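Local coordinates for protein aminomethyltransferase (Bartonella henselae, PDB 3GIR) that belongs to the aminomethyltransferase (T-protein) family and combines a folate-binding domain with a C-terminal barrel domain, at residues A[93-98]-A[132-137]; A[221-226]-A[231-236]. One frame throughout, in Å; residues are numbered along the deposited sequence.

Interaction 1: A[93-98]-A[132-137]; sequences KAVEFL and LTRLAE
Val95 and Leu98 of helix 94-101 face the segment 132-137 across a gap too wide for backbone bonds, with Val95 CA 8.4 Å from Glu137 CA and Leu98 CA 9.3 Å from Leu132 CA. Side chains meet in two patches. One is purely apolar. Here Leu98 CD1 meets Leu132 CD1 at 3.9 Å, methyl to methyl, and Leu98 CD2 lies only a little farther from the same methyl. The other patch sets a methyl against a charged group. Val95 CG2 rests 3.6 Å from Arg134 NH2, coming in obliquely to the guanidinium. Val95 CG2 is also 4.1 Å from Glu137 O. Arg134 has CG anti to its own backbone N (chi1 -172°) and runs extended as far as NE, which carries the guanidinium along its own segment to the carbonyls of Ala136 and Glu137. Arg134 NH2 gives a nearly straight bond to Glu137 O, 3.0 Å long with an angle of 171° at the hydrogen. The nitrogen arrives in the carbonyl plane, on a lone pair. Arg134 NE binds Ala136 O at 3.1 Å, but from above that carbonyl plane, 38° out of it. Glu137 OE2 adds a salt bridge to Arg134 NH2 at 3.3 Å. NH1 binds Ala107 O and Leu109 O, so all three nitrogens are engaged and the group's rotation is fixed. The buried charge is thus met by carbonyls and one carboxylate, while Val95 packs beside it. The helix lies on one face of the five-stranded antiparallel sheet of the folate-binding domain. Phe140 of strand 139-144 touches Val95, Leu98 and Arg134, and Val89 of strand 85-90 supports Ala94, Phe97 and Leu98.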
# COMPACT_ATOMS: atom_id res chain seq x y z
N LYS A 93 14.85 23.86 0.81
CA LYS A 93 15.08 23.05 1.99
C LYS A 93 14.16 21.82 2.05
O LYS A 93 13.88 21.31 3.14
CB LYS A 93 14.96 23.91 3.24
CG LYS A 93 15.98 25.10 3.18
CD LYS A 93 17.43 24.58 3.22
CE LYS A 93 18.48 25.75 3.23
NZ LYS A 93 19.89 25.15 3.17
N ALA A 94 13.71 21.36 0.88
CA ALA A 94 12.90 20.11 0.84
C ALA A 94 13.57 18.93 1.49
O ALA A 94 12.92 18.14 2.21
CB ALA A 94 12.51 19.79 -0.63
N VAL A 95 14.86 18.74 1.22
CA VAL A 95 15.63 17.65 1.85
C VAL A 95 15.59 17.66 3.38
O VAL A 95 15.37 16.62 4.03
CB VAL A 95 17.11 17.62 1.36
CG1 VAL A 95 18.03 16.67 2.19
CG2 VAL A 95 17.14 17.27 -0.15
N GLU A 96 15.86 18.81 3.99
CA GLU A 96 15.85 18.93 5.40
C GLU A 96 14.42 18.77 6.00
O GLU A 96 14.21 18.13 7.00
CB GLU A 96 16.41 20.32 5.75
CG GLU A 96 17.86 20.45 5.36
CD GLU A 96 18.20 20.82 3.90
OE1 GLU A 96 17.32 21.03 3.01
OE2 GLU A 96 19.44 20.87 3.63
N PHE A 97 13.43 19.31 5.32
CA PHE A 97 12.08 19.15 5.75
C PHE A 97 11.70 17.64 5.80
O PHE A 97 11.12 17.13 6.80
CB PHE A 97 11.15 19.90 4.86
CG PHE A 97 9.72 19.44 5.00
CD1 PHE A 97 9.05 19.44 6.23
CD2 PHE A 97 9.05 18.97 3.87
CE1 PHE A 97 7.77 18.98 6.31
CE2 PHE A 97 7.79 18.43 3.99
CZ PHE A 97 7.15 18.46 5.17
N LEU A 98 12.01 16.93 4.72
CA LEU A 98 11.64 15.51 4.60
C LEU A 98 12.32 14.66 5.63
O LEU A 98 11.70 13.75 6.18
CB LEU A 98 11.80 14.98 3.16
CG LEU A 98 10.71 15.54 2.24
CD1 LEU A 98 11.20 15.29 0.79
CD2 LEU A 98 9.32 14.89 2.50
N LEU A 132 7.84 7.75 -0.93
CA LEU A 132 8.57 8.99 -1.22
C LEU A 132 9.51 8.75 -2.42
O LEU A 132 10.28 7.78 -2.39
CB LEU A 132 9.40 9.37 -0.01
CG LEU A 132 10.36 10.58 -0.17
CD1 LEU A 132 9.65 11.90 -0.36
CD2 LEU A 132 11.30 10.69 0.99
N THR A 133 9.45 9.61 -3.43
CA THR A 133 10.32 9.52 -4.63
C THR A 133 10.99 10.82 -4.84
O THR A 133 10.36 11.86 -4.71
CB THR A 133 9.46 9.20 -5.88
OG1 THR A 133 8.77 7.96 -5.64
CG2 THR A 133 10.37 8.99 -7.11
N ARG A 134 12.30 10.80 -5.04
CA ARG A 134 13.03 12.01 -5.38
C ARG A 134 12.99 12.22 -6.86
O ARG A 134 13.27 11.27 -7.63
CB ARG A 134 14.46 11.92 -4.90
CG ARG A 134 15.22 13.21 -5.05
CD ARG A 134 16.53 13.14 -4.38
NE ARG A 134 17.04 14.50 -4.14
CZ ARG A 134 18.13 14.70 -3.38
NH1 ARG A 134 18.81 13.68 -2.90
NH2 ARG A 134 18.54 15.95 -3.15
N LEU A 135 12.60 13.41 -7.26
CA LEU A 135 12.44 13.77 -8.68
C LEU A 135 13.53 14.69 -9.20
O LEU A 135 13.85 14.64 -10.39
CB LEU A 135 11.08 14.37 -8.94
CG LEU A 135 9.91 13.36 -8.85
CD1 LEU A 135 8.60 14.16 -9.01
CD2 LEU A 135 10.14 12.23 -9.86
N ALA A 136 14.15 15.44 -8.28
CA ALA A 136 15.19 16.42 -8.62
C ALA A 136 15.94 16.76 -7.33
O ALA A 136 15.62 16.27 -6.25
CB ALA A 136 14.61 17.66 -9.27
N GLU A 137 16.95 17.61 -7.45
CA GLU A 137 17.68 17.98 -6.26
C GLU A 137 16.70 18.58 -5.22
O GLU A 137 16.85 18.28 -4.07
CB GLU A 137 18.85 18.95 -6.60
CG GLU A 137 19.61 19.47 -5.42
CD GLU A 137 20.43 18.42 -4.65
OE1 GLU A 137 21.05 17.49 -5.27
OE2 GLU A 137 20.48 18.55 -3.40

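Interaction 2: A[221-226]-A[231-236]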
# COMPACT_ATOMS: atom_id res chain seq x y z
N PHE A 221 3.54 -1.04 -12.80
CA PHE A 221 3.75 0.35 -12.90
C PHE A 221 2.61 1.10 -12.26
O PHE A 221 1.50 0.58 -12.22
CB PHE A 221 3.95 0.83 -14.36
CG PHE A 221 5.11 0.16 -15.04
CD1 PHE A 221 6.35 0.77 -15.06
CD2 PHE A 221 4.94 -1.09 -15.59
CE1 PHE A 221 7.40 0.11 -15.69
CE2 PHE A 221 6.02 -1.74 -16.14
CZ PHE A 221 7.19 -1.13 -16.18
N GLU A 222 2.89 2.33 -11.84
CA GLU A 222 1.83 3.30 -11.48
C GLU A 222 2.05 4.54 -12.35
O GLU A 222 3.22 5.02 -12.49
CB GLU A 222 1.86 3.65 -10.03
CG GLU A 222 1.57 2.50 -9.11
CD GLU A 222 1.41 2.96 -7.63
OE1 GLU A 222 1.65 4.18 -7.27
OE2 GLU A 222 1.05 2.08 -6.86
N ILE A 223 0.97 5.06 -12.88
CA ILE A 223 1.01 6.24 -13.77
C ILE A 223 0.07 7.32 -13.20
O ILE A 223 -1.11 7.06 -13.06
CB ILE A 223 0.60 5.89 -15.19
CG1 ILE A 223 1.37 4.69 -15.74
CG2 ILE A 223 0.68 7.14 -16.14
CD1 ILE A 223 0.77 4.06 -17.09
N ALA A 224 0.61 8.51 -12.91
CA ALA A 224 -0.12 9.64 -12.41
C ALA A 224 -0.11 10.69 -13.50
O ALA A 224 0.95 10.96 -14.08
CB ALA A 224 0.49 10.21 -11.09
N LEU A 225 -1.26 11.23 -13.81
CA LEU A 225 -1.34 12.23 -14.88
C LEU A 225 -2.50 13.16 -14.64
O LEU A 225 -3.40 12.91 -13.88
CB LEU A 225 -1.47 11.54 -16.26
CG LEU A 225 -2.80 10.90 -16.68
CD1 LEU A 225 -2.64 10.48 -18.22
CD2 LEU A 225 -3.16 9.68 -15.81
N PRO A 226 -2.49 14.32 -15.35
CA PRO A 226 -3.59 15.22 -15.21
C PRO A 226 -4.93 14.59 -15.54
O PRO A 226 -5.02 13.71 -16.40
CB PRO A 226 -3.24 16.34 -16.23
CG PRO A 226 -1.80 16.24 -16.36
CD PRO A 226 -1.47 14.81 -16.29
N ARG A 231 -8.80 9.84 -19.29
CA ARG A 231 -9.76 8.94 -19.90
C ARG A 231 -9.20 8.31 -21.15
O ARG A 231 -9.27 7.10 -21.38
CB ARG A 231 -11.05 9.67 -20.17
CG ARG A 231 -12.15 8.84 -20.71
CD ARG A 231 -13.33 9.68 -21.19
NE ARG A 231 -14.21 8.80 -21.93
CZ ARG A 231 -15.36 8.27 -21.50
NH1 ARG A 231 -15.88 8.55 -20.28
NH2 ARG A 231 -16.01 7.46 -22.34
N ALA A 232 -8.57 9.13 -21.98
CA ALA A 232 -7.94 8.61 -23.17
C ALA A 232 -6.84 7.57 -22.90
O ALA A 232 -6.76 6.52 -23.57
CB ALA A 232 -7.46 9.81 -24.08
N LEU A 233 -5.97 7.79 -21.93
CA LEU A 233 -4.97 6.85 -21.58
C LEU A 233 -5.59 5.52 -21.11
O LEU A 233 -5.16 4.45 -21.47
CB LEU A 233 -4.03 7.41 -20.52
CG LEU A 233 -2.98 6.44 -19.99
CD1 LEU A 233 -2.07 5.88 -21.14
CD2 LEU A 233 -2.15 6.97 -18.82
N ALA A 234 -6.54 5.63 -20.20
CA ALA A 234 -7.16 4.41 -19.71
C ALA A 234 -7.82 3.60 -20.79
O ALA A 234 -7.62 2.37 -20.82
CB ALA A 234 -8.18 4.73 -18.61
N GLU A 235 -8.51 4.25 -21.73
CA GLU A 235 -9.11 3.54 -22.84
C GLU A 235 -8.04 2.93 -23.72
O GLU A 235 -8.22 1.81 -24.21
CB GLU A 235 -10.02 4.45 -23.65
CG GLU A 235 -11.25 4.95 -22.94
CD GLU A 235 -11.97 6.09 -23.74
OE1 GLU A 235 -11.28 6.92 -24.42
OE2 GLU A 235 -13.22 6.18 -23.66
N LYS A 236 -6.95 3.64 -23.98
CA LYS A 236 -5.83 3.06 -24.75
C LYS A 236 -5.22 1.82 -24.11
O LYS A 236 -4.95 0.81 -24.78
CB LYS A 236 -4.78 4.14 -24.99
CG LYS A 236 -3.51 3.70 -25.69
CD LYS A 236 -2.61 4.93 -25.88
CE LYS A 236 -1.47 4.69 -26.85
NZ LYS A 236 -0.57 5.87 -26.81
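Leu233 lays its CD2 methyl against Ile223 and Leu225, two residues of one strand face. Leu233 CD2 lies 3.6 Å from Leu225 CD1. The same Leu233 methyl, CD2, is 3.9 Å from Ile223 CG2. Leu225 CD1 also reaches back along the leucine, to 4.1 Å from Leu233 CB. Leu233 has CG anti to its backbone N (chi1 175°), an arrangement that sends the branch out from the helix to the strand. In Leu225 the CB-CG bond straddles the backbone (chi1 75°), and CD1 ends turned toward the helix. Strand 220-225 leads almost directly into helix 227-238, and the chain then enters strand 243-245 of the same mixed sheet, parallel to the first. This is a beta-alpha-beta crossover with strands 173-178 and 76-80 lying between the two parallel strands. Between these two segments Leu233 seats the connecting helix on the sheet by aliphatic contacts. Leu186 of helix 182-188 touches Ile223 as well. Helix 39-44 lies against the connecting helix, where Leu41 touches Ala234. On the exposed side Arg231 NE pairs with Glu235 OE2 at 3.3 Å, a salt bridge one turn along with weak hydrogen-bond geometry. Farther on, Leu238, Asp240 and Val243 hold a sodium ion, about 13 Å from the Leu233 side chain.

In the fold
Both contacts are buried and each seats a helix on a sheet of the folate-binding domain, but the sheets and helices differ. Interaction 1 belongs to the antiparallel sheet, interaction 2 to the mixed one. Their centres are 25 Å apart and their nearest atoms about 8 Å, with no touch. Strand 209-211 lies between them: Phe209 meets Thr133 and Leu135 of 132-137 and Ala224 of 221-226. The chemistry also differs. Interaction 1 mixes leucine packing with a buried arginine and reaches the surface at Glu137. Interaction 2 is wholly aliphatic, and its ion pair stays on the outer side of the helix.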